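Local coordinates for vivid PAS protein VVD (PDB 3D72), which probably senses blue light in the fungus Neurospora crassa through a flavin in its LOV (PAS) domain, light activation generating a rapidly exchanging dimer, at residues V36-C41 with I50-E55; Q111-N116 with V125-M130. The protein carries 1 engineered substitution. One frame throughout, in Å; residues are numbered along the deposited sequence.

Contact 1 of 2, residues V36-C41 with I50-E55. Engineered in segment 36-41: Val36 (natural residue Cys). With FAD (flavin-adenine dinucleotide), chain C.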
loop_
_atom_site.group_PDB
_atom_site.type_symbol
_atom_site.label_atom_id
_atom_site.label_comp_id
_atom_site.label_asym_id
_atom_site.label_seq_id
_atom_site.Cartn_x
_atom_site.Cartn_y
_atom_site.Cartn_z
ATOM N N VAL A 36 2.432 2.378 11.220
ATOM C CA VAL A 36 1.678 1.816 12.331
ATOM C C VAL A 36 2.431 0.668 12.981
ATOM O O VAL A 36 3.444 0.215 12.457
ATOM C CB VAL A 36 0.309 1.278 11.857
ATOM C CG1 VAL A 36 -0.422 2.352 11.075
ATOM C CG2 VAL A 36 0.495 0.032 11.003
ATOM N N ALA A 37 1.944 0.214 14.131
ATOM C CA ALA A 37 2.577 -0.918 14.804
ATOM C C ALA A 37 2.128 -2.179 14.073
ATOM O O ALA A 37 0.941 -2.491 14.010
ATOM C CB ALA A 37 2.157 -0.979 16.271
ATOM N N LEU A 38 3.075 -2.904 13.497
ATOM C CA LEU A 38 2.712 -4.113 12.775
ATOM C C LEU A 38 3.840 -5.107 12.806
ATOM O O LEU A 38 4.982 -4.749 13.065
ATOM C CB LEU A 38 2.367 -3.802 11.313
ATOM C CG LEU A 38 3.446 -3.285 10.357
ATOM C CD1 LEU A 38 4.330 -4.438 9.875
ATOM C CD2 LEU A 38 2.777 -2.618 9.152
ATOM N N ILE A 39 3.491 -6.360 12.568
ATOM C CA ILE A 39 4.491 -7.420 12.487
ATOM C C ILE A 39 4.066 -8.406 11.412
ATOM O O ILE A 39 2.893 -8.501 11.062
ATOM C CB ILE A 39 4.694 -8.167 13.830
ATOM C CG1 ILE A 39 3.422 -8.902 14.249
ATOM C CG2 ILE A 39 5.111 -7.181 14.905
ATOM C CD1 ILE A 39 3.638 -9.805 15.461
ATOM N N LEU A 40 5.033 -9.121 10.855
ATOM C CA LEU A 40 4.746 -10.116 9.836
ATOM C C LEU A 40 5.302 -11.428 10.374
ATOM O O LEU A 40 6.442 -11.462 10.852
ATOM C CB LEU A 40 5.454 -9.776 8.520
ATOM C CG LEU A 40 5.018 -10.657 7.340
ATOM C CD1 LEU A 40 3.674 -10.164 6.792
ATOM C CD2 LEU A 40 6.076 -10.598 6.244
ATOM N N CYS A 41 4.488 -12.479 10.333
ATOM C CA CYS A 41 4.897 -13.799 10.801
ATOM C C CYS A 41 4.867 -14.784 9.649
ATOM O O CYS A 41 4.032 -14.675 8.743
ATOM C CB CYS A 41 3.984 -14.283 11.926
ATOM S SG CYS A 41 4.050 -13.231 13.399
ATOM N N ILE A 50 7.900 -14.398 14.098
ATOM C CA ILE A 50 7.912 -13.023 13.635
ATOM C C ILE A 50 9.149 -12.882 12.756
ATOM O O ILE A 50 10.257 -13.209 13.182
ATOM C CB ILE A 50 8.049 -12.029 14.814
ATOM C CG1 ILE A 50 6.816 -12.114 15.719
ATOM C CG2 ILE A 50 8.246 -10.624 14.292
ATOM C CD1 ILE A 50 6.980 -11.380 17.036
ATOM N N VAL A 51 8.965 -12.413 11.530
ATOM C CA VAL A 51 10.097 -12.236 10.618
ATOM C C VAL A 51 10.294 -10.755 10.287
ATOM O O VAL A 51 11.269 -10.371 9.642
ATOM C CB VAL A 51 9.930 -13.072 9.308
ATOM C CG1 VAL A 51 10.000 -14.557 9.633
ATOM C CG2 VAL A 51 8.613 -12.751 8.627
ATOM N N TYR A 52 9.350 -9.922 10.724
ATOM C CA TYR A 52 9.444 -8.475 10.531
ATOM C C TYR A 52 8.640 -7.753 11.598
ATOM O O TYR A 52 7.524 -8.154 11.900
ATOM C CB TYR A 52 8.914 -8.041 9.160
ATOM C CG TYR A 52 8.976 -6.538 8.974
ATOM C CD1 TYR A 52 7.910 -5.716 9.344
ATOM C CD2 TYR A 52 10.134 -5.936 8.498
ATOM C CE1 TYR A 52 8.005 -4.327 9.247
ATOM C CE2 TYR A 52 10.238 -4.555 8.398
ATOM C CZ TYR A 52 9.176 -3.760 8.775
ATOM O OH TYR A 52 9.314 -2.397 8.682
ATOM N N ALA A 53 9.214 -6.692 12.162
ATOM C CA ALA A 53 8.524 -5.899 13.179
ATOM C C ALA A 53 8.751 -4.425 12.883
ATOM O O ALA A 53 9.883 -3.989 12.668
ATOM C CB ALA A 53 9.041 -6.246 14.576
ATOM N N SER A 54 7.670 -3.650 12.853
ATOM C CA SER A 54 7.800 -2.226 12.574
ATOM C C SER A 54 8.357 -1.505 13.790
ATOM O O SER A 54 8.243 -1.985 14.918
ATOM C CB SER A 54 6.449 -1.613 12.193
ATOM O OG SER A 54 5.652 -1.371 13.335
ATOM N N GLU A 55 8.958 -0.346 13.561
ATOM C CA GLU A 55 9.513 0.408 14.667
ATOM C C GLU A 55 8.449 0.788 15.691
ATOM O O GLU A 55 8.736 0.869 16.878
ATOM C CB GLU A 55 10.237 1.646 14.141
ATOM C CG GLU A 55 11.429 1.279 13.279
ATOM C CD GLU A 55 12.525 2.322 13.304
ATOM O OE1 GLU A 55 13.612 2.052 12.746
ATOM O OE2 GLU A 55 12.305 3.412 13.879
HETATM P PA FAD C . -1.955 -22.311 22.348
HETATM O O1A FAD C . -0.590 -22.166 22.925
HETATM O O2A FAD C . -2.326 -23.631 21.786
HETATM O O5B FAD C . -3.002 -21.873 23.456
HETATM C C5B FAD C . -4.431 -21.907 23.264
HETATM C C4B FAD C . -5.082 -21.676 24.625
HETATM O O4B FAD C . -6.504 -21.781 24.430
HETATM C C3B FAD C . -4.687 -22.685 25.725
HETATM O O3B FAD C . -4.207 -22.098 26.907
HETATM C C2B FAD C . -5.928 -23.539 25.952
HETATM O O2B FAD C . -6.210 -23.939 27.268
HETATM C C1B FAD C . -7.079 -22.763 25.303
HETATM N N9A FAD C . -7.954 -23.573 24.476
HETATM C C8A FAD C . -7.625 -24.301 23.367
HETATM N N7A FAD C . -8.631 -24.949 22.827
HETATM C C5A FAD C . -9.695 -24.646 23.658
HETATM C C6A FAD C . -11.082 -25.033 23.619
HETATM N N6A FAD C . -11.558 -25.851 22.674
HETATM N N1A FAD C . -11.911 -24.559 24.593
HETATM C C2A FAD C . -11.393 -23.732 25.542
HETATM N N3A FAD C . -10.120 -23.294 25.673
HETATM C C4A FAD C . -9.304 -23.820 24.660
HETATM N N1 FAD C . -0.504 -12.519 20.431
HETATM C C2 FAD C . -0.389 -11.550 21.374
HETATM O O2 FAD C . -0.626 -11.760 22.578
HETATM N N3 FAD C . -0.008 -10.255 20.990
HETATM C C4 FAD C . 0.298 -9.864 19.685
HETATM O O4 FAD C . 0.618 -8.677 19.447
HETATM C C4X FAD C . 0.164 -10.874 18.710
HETATM N N5 FAD C . 0.466 -10.565 17.370
HETATM C C5X FAD C . 0.337 -11.574 16.432
HETATM C C6 FAD C . 0.639 -11.281 15.066
HETATM C C7 FAD C . 0.567 -12.243 14.088
HETATM C C7M FAD C . 0.889 -11.817 12.649
HETATM C C8 FAD C . 0.235 -13.580 14.420
HETATM C C8M FAD C . 0.163 -14.693 13.393
HETATM C C9 FAD C . -0.080 -13.898 15.790
HETATM C C9A FAD C . -0.028 -12.926 16.804
HETATM N N10 FAD C . -0.346 -13.202 18.196
HETATM C C10 FAD C . -0.201 -12.198 19.127
HETATM C "C1'" FAD C . -0.807 -14.540 18.661
HETATM C "C2'" FAD C . 0.178 -15.624 19.023
HETATM O "O2'" FAD C . 1.287 -15.556 18.118
HETATM C "C3'" FAD C . -0.582 -16.970 18.979
HETATM O "O3'" FAD C . -1.075 -17.172 17.655
HETATM C "C4'" FAD C . -1.791 -17.016 19.973
HETATM O "O4'" FAD C . -1.305 -16.945 21.300
HETATM C "C5'" FAD C . -2.658 -18.274 19.807
HETATM O "O5'" FAD C . -1.874 -19.408 19.401
HETATM P P FAD C . -1.050 -20.297 20.426
HETATM O O1P FAD C . -0.110 -21.075 19.615
HETATM O O2P FAD C . -0.450 -19.450 21.487
HETATM O O3P FAD C . -2.086 -21.306 21.121
#

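Contact 2 of 2, residues Q111-N116 with V125-M130. With FAD (flavin-adenine dinucleotide), chain C.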
loop_
_atom_site.group_PDB
_atom_site.type_symbol
_atom_site.label_atom_id
_atom_site.label_comp_id
_atom_site.label_asym_id
_atom_site.label_seq_id
_atom_site.Cartn_x
_atom_site.Cartn_y
_atom_site.Cartn_z
ATOM N N GLN A 111 -9.948 -10.383 14.887
ATOM C CA GLN A 111 -9.690 -9.164 15.621
ATOM C C GLN A 111 -10.073 -9.455 17.063
ATOM O O GLN A 111 -11.175 -9.930 17.331
ATOM C CB GLN A 111 -10.552 -8.045 15.034
ATOM C CG GLN A 111 -10.112 -6.645 15.355
ATOM C CD GLN A 111 -10.761 -5.629 14.423
ATOM O OE1 GLN A 111 -10.096 -5.014 13.583
ATOM N NE2 GLN A 111 -12.071 -5.465 14.556
ATOM N N VAL A 112 -9.154 -9.196 17.986
ATOM C CA VAL A 112 -9.416 -9.457 19.397
ATOM C C VAL A 112 -8.726 -8.456 20.305
ATOM O O VAL A 112 -7.886 -7.680 19.869
ATOM C CB VAL A 112 -8.919 -10.870 19.818
ATOM C CG1 VAL A 112 -9.526 -11.934 18.920
ATOM C CG2 VAL A 112 -7.395 -10.925 19.770
ATOM N N GLU A 113 -9.136 -8.447 21.571
ATOM C CA GLU A 113 -8.492 -7.616 22.568
ATOM C C GLU A 113 -7.807 -8.648 23.453
ATOM O O GLU A 113 -8.447 -9.586 23.930
ATOM C CB GLU A 113 -9.498 -6.815 23.393
ATOM C CG GLU A 113 -10.073 -5.612 22.679
ATOM C CD GLU A 113 -10.525 -4.555 23.658
ATOM O OE1 GLU A 113 -11.103 -4.937 24.694
ATOM O OE2 GLU A 113 -10.304 -3.353 23.396
ATOM N N VAL A 114 -6.506 -8.496 23.652
ATOM C CA VAL A 114 -5.772 -9.449 24.465
ATOM C C VAL A 114 -4.853 -8.740 25.441
ATOM O O VAL A 114 -4.228 -7.736 25.110
ATOM C CB VAL A 114 -4.934 -10.417 23.574
ATOM C CG1 VAL A 114 -3.911 -9.644 22.765
ATOM C CG2 VAL A 114 -4.238 -11.461 24.445
ATOM N N VAL A 115 -4.791 -9.253 26.663
ATOM C CA VAL A 115 -3.920 -8.660 27.657
ATOM C C VAL A 115 -2.482 -9.003 27.292
ATOM O O VAL A 115 -2.157 -10.166 27.072
ATOM C CB VAL A 115 -4.234 -9.192 29.070
ATOM C CG1 VAL A 115 -3.186 -8.697 30.055
ATOM C CG2 VAL A 115 -5.615 -8.719 29.499
ATOM N N ASN A 116 -1.642 -7.976 27.208
ATOM C CA ASN A 116 -0.227 -8.129 26.880
ATOM C C ASN A 116 0.619 -7.345 27.874
ATOM O O ASN A 116 0.109 -6.545 28.668
ATOM C CB ASN A 116 0.072 -7.616 25.459
ATOM C CG ASN A 116 -0.225 -8.650 24.361
ATOM O OD1 ASN A 116 0.036 -8.396 23.184
ATOM N ND2 ASN A 116 -0.760 -9.806 24.740
ATOM N N VAL A 125 -3.897 -3.512 27.282
ATOM C CA VAL A 125 -4.842 -4.255 26.466
ATOM C C VAL A 125 -4.465 -3.951 25.025
ATOM O O VAL A 125 -4.458 -2.796 24.598
ATOM C CB VAL A 125 -6.296 -3.815 26.725
ATOM C CG1 VAL A 125 -7.253 -4.687 25.922
ATOM C CG2 VAL A 125 -6.608 -3.915 28.217
ATOM N N ASN A 126 -4.135 -5.002 24.287
ATOM C CA ASN A 126 -3.721 -4.886 22.898
ATOM C C ASN A 126 -4.889 -5.224 21.980
ATOM O O ASN A 126 -5.430 -6.325 22.039
ATOM C CB ASN A 126 -2.560 -5.865 22.663
ATOM C CG ASN A 126 -1.879 -5.692 21.318
ATOM O OD1 ASN A 126 -2.395 -5.047 20.408
ATOM N ND2 ASN A 126 -0.700 -6.304 21.186
ATOM N N PHE A 127 -5.299 -4.261 21.157
ATOM C CA PHE A 127 -6.366 -4.484 20.187
ATOM C C PHE A 127 -5.611 -5.007 18.963
ATOM O O PHE A 127 -4.946 -4.250 18.254
ATOM C CB PHE A 127 -7.078 -3.168 19.858
ATOM C CG PHE A 127 -8.101 -3.285 18.760
ATOM C CD1 PHE A 127 -8.104 -2.377 17.703
ATOM C CD2 PHE A 127 -9.065 -4.291 18.781
ATOM C CE1 PHE A 127 -9.041 -2.475 16.676
ATOM C CE2 PHE A 127 -10.011 -4.397 17.754
ATOM C CZ PHE A 127 -9.997 -3.481 16.703
ATOM N N LEU A 128 -5.731 -6.306 18.731
ATOM C CA LEU A 128 -5.019 -6.989 17.661
ATOM C C LEU A 128 -5.849 -7.430 16.460
ATOM O O LEU A 128 -6.926 -7.980 16.616
ATOM C CB LEU A 128 -4.341 -8.212 18.273
ATOM C CG LEU A 128 -3.556 -9.170 17.389
ATOM C CD1 LEU A 128 -2.276 -8.510 16.914
ATOM C CD2 LEU A 128 -3.258 -10.431 18.197
ATOM N N THR A 129 -5.321 -7.193 15.257
ATOM C CA THR A 129 -5.976 -7.619 14.031
ATOM C C THR A 129 -4.951 -8.423 13.235
ATOM O O THR A 129 -3.835 -7.960 13.044
ATOM C CB THR A 129 -6.412 -6.426 13.162
ATOM O OG1 THR A 129 -7.236 -5.544 13.933
ATOM C CG2 THR A 129 -7.203 -6.921 11.950
ATOM N N MET A 130 -5.313 -9.624 12.798
ATOM C CA MET A 130 -4.394 -10.454 12.006
ATOM C C MET A 130 -5.049 -10.795 10.680
ATOM O O MET A 130 -6.181 -11.287 10.642
ATOM C CB MET A 130 -4.049 -11.734 12.762
ATOM C CG MET A 130 -3.159 -11.510 13.972
ATOM S SD MET A 130 -3.055 -12.957 15.046
ATOM C CE MET A 130 -4.646 -12.945 15.846
HETATM P PA FAD C . -1.955 -22.311 22.348
HETATM O O1A FAD C . -0.590 -22.166 22.925
HETATM O O2A FAD C . -2.326 -23.631 21.786
HETATM O O5B FAD C . -3.002 -21.873 23.456
HETATM C C5B FAD C . -4.431 -21.907 23.264
HETATM C C4B FAD C . -5.082 -21.676 24.625
HETATM O O4B FAD C . -6.504 -21.781 24.430
HETATM C C3B FAD C . -4.687 -22.685 25.725
HETATM O O3B FAD C . -4.207 -22.098 26.907
HETATM C C2B FAD C . -5.928 -23.539 25.952
HETATM O O2B FAD C . -6.210 -23.939 27.268
HETATM C C1B FAD C . -7.079 -22.763 25.303
HETATM N N9A FAD C . -7.954 -23.573 24.476
HETATM C C8A FAD C . -7.625 -24.301 23.367
HETATM N N7A FAD C . -8.631 -24.949 22.827
HETATM C C5A FAD C . -9.695 -24.646 23.658
HETATM C C6A FAD C . -11.082 -25.033 23.619
HETATM N N6A FAD C . -11.558 -25.851 22.674
HETATM N N1A FAD C . -11.911 -24.559 24.593
HETATM C C2A FAD C . -11.393 -23.732 25.542
HETATM N N3A FAD C . -10.120 -23.294 25.673
HETATM C C4A FAD C . -9.304 -23.820 24.660
HETATM N N1 FAD C . -0.504 -12.519 20.431
HETATM C C2 FAD C . -0.389 -11.550 21.374
HETATM O O2 FAD C . -0.626 -11.760 22.578
HETATM N N3 FAD C . -0.008 -10.255 20.990
HETATM C C4 FAD C . 0.298 -9.864 19.685
HETATM O O4 FAD C . 0.618 -8.677 19.447
HETATM C C4X FAD C . 0.164 -10.874 18.710
HETATM N N5 FAD C . 0.466 -10.565 17.370
HETATM C C5X FAD C . 0.337 -11.574 16.432
HETATM C C6 FAD C . 0.639 -11.281 15.066
HETATM C C7 FAD C . 0.567 -12.243 14.088
HETATM C C7M FAD C . 0.889 -11.817 12.649
HETATM C C8 FAD C . 0.235 -13.580 14.420
HETATM C C8M FAD C . 0.163 -14.693 13.393
HETATM C C9 FAD C . -0.080 -13.898 15.790
HETATM C C9A FAD C . -0.028 -12.926 16.804
HETATM N N10 FAD C . -0.346 -13.202 18.196
HETATM C C10 FAD C . -0.201 -12.198 19.127
HETATM C "C1'" FAD C . -0.807 -14.540 18.661
HETATM C "C2'" FAD C . 0.178 -15.624 19.023
HETATM O "O2'" FAD C . 1.287 -15.556 18.118
HETATM C "C3'" FAD C . -0.582 -16.970 18.979
HETATM O "O3'" FAD C . -1.075 -17.172 17.655
HETATM C "C4'" FAD C . -1.791 -17.016 19.973
HETATM O "O4'" FAD C . -1.305 -16.945 21.300
HETATM C "C5'" FAD C . -2.658 -18.274 19.807
HETATM O "O5'" FAD C . -1.874 -19.408 19.401
HETATM P P FAD C . -1.050 -20.297 20.426
HETATM O O1P FAD C . -0.110 -21.075 19.615
HETATM O O2P FAD C . -0.450 -19.450 21.487
HETATM O O3P FAD C . -2.086 -21.306 21.121
HETATM O O HOH W 1 -7.388 -1.825 23.370
#

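Contact 1 of 2, residues V36-C41 with I50-E55
Ile39 and Ile50 meet on the flavin-facing side of this antiparallel hairpin, with CD1 of Ile39 3.9 Å from CG1 of Ile50. CG1 of Ile50 also touches SG of Cys41, the residue with which Ile50 pairs. CG1 of Ile39 takes the crowded position between backbone N and carbonyl carbon (chi1 64°), and its terminal CD1 comes to 3.4 Å from C6 of the flavin; Cys41 SG lies against the ring methyl C7M. On the other face, Leu40 and Tyr52 pack CB to CB, and the Leu38 CD1 methyl sits at the edge of the Tyr52 ring, near its plane, 3.7 Å from CE1.

The backbone shows how a classic beta bulge is built. Leu40 O accepts from both Val51 N (2.8 Å) and Tyr52 N (a longer 3.3 Å), shifting the register by one residue before Cys41 pairs with Ile50. At the far end, Ser54 N donates almost straight to Leu38 O (171°), while Ser54 OG lies in the carbonyl plane of Val36 O, on a lone pair, at 2.9 Å. Val36 itself is an engineered replacement of cysteine. Ser54 OG also N-caps helix 55-61 by bonding to Phe57 N.

Helix 12-21 covers the Leu38, Leu40 and Tyr52 face, helix 55-61 packs on Ile39 and Ala53, and strand 140-146 continues the sheet beside strand 38-42.

Contact 2 of 2, residues Q111-N116 with V125-M130
The hairpin of strands 110-117 and 123-134 forms one border of the antiparallel PAS sheet and lends one of its faces to the flavin pocket. Across it Val112 pairs with Leu128 and Val114 with Asn126, both as hydrogen-bonded antiparallel pairs, each joined by two backbone hydrogen bonds.

On the flavin side, Asn116 reads the pyrimidine edge of the isoalloxazine with both ends of its amide. Its OD1 accepts from flavin N3 at 2.9 Å along a nearly straight N-H (173°), and its ND2 donates to flavin O2. Asn126 comes in from the neighbouring strand with its amide turned 82° from that of Asn116, and its ND2 donates to the same OD1 at 3.0 Å from above the carbonyl plane. Two donors thus grip that oxygen, while ND2 of Asn116 also reaches Val115 O; together these bonds restrain the rotation of the Asn116 amide. Asn126 OD1 is held in turn by Cys148 N. Farther along, Leu128 lays its methyls against the central flavin ring, CD2 3.5 Å from C4X, and Met130 SD reaches 3.2 Å from C9. Met100 of helix 94-106 packs against Val112, Leu128 and Met130.

The opposite face carries Gln111, Glu113, Val125, Phe127 and Thr129. The extended Gln111 chain crosses the Phe127 ring obliquely, its amide plane 48° from the ring and CD 3.2 Å from CZ. Gln111 and Thr129 run side by side, and Thr129 OG1 donates to OE1 of Gln111 at 2.9 Å, in the carbonyl plane and on a lone pair.

Contacts 1 and 2 are hairpins at the two borders of one five-stranded sheet, joined through strand 140-146, which lies between strands 38-42 and 123-134. Their centres are 15 Å apart and their nearest atoms about 6 Å, so they do not touch; FAD makes contact with both. The roles differ in part: contact 1 supplies apolar packing at the dimethylbenzene end of the isoalloxazine, which Met130 of contact 2 reaches too, whereas contact 2 alone of the pair adds hydrogen bonds at the pyrimidine end. Arg74, Gln77 and Arg89 are among the residues outside both contacts that hydrogen-bond to FAD. The two hairpins illustrate how opposite borders of one sheet can contribute to the same cofactor pocket.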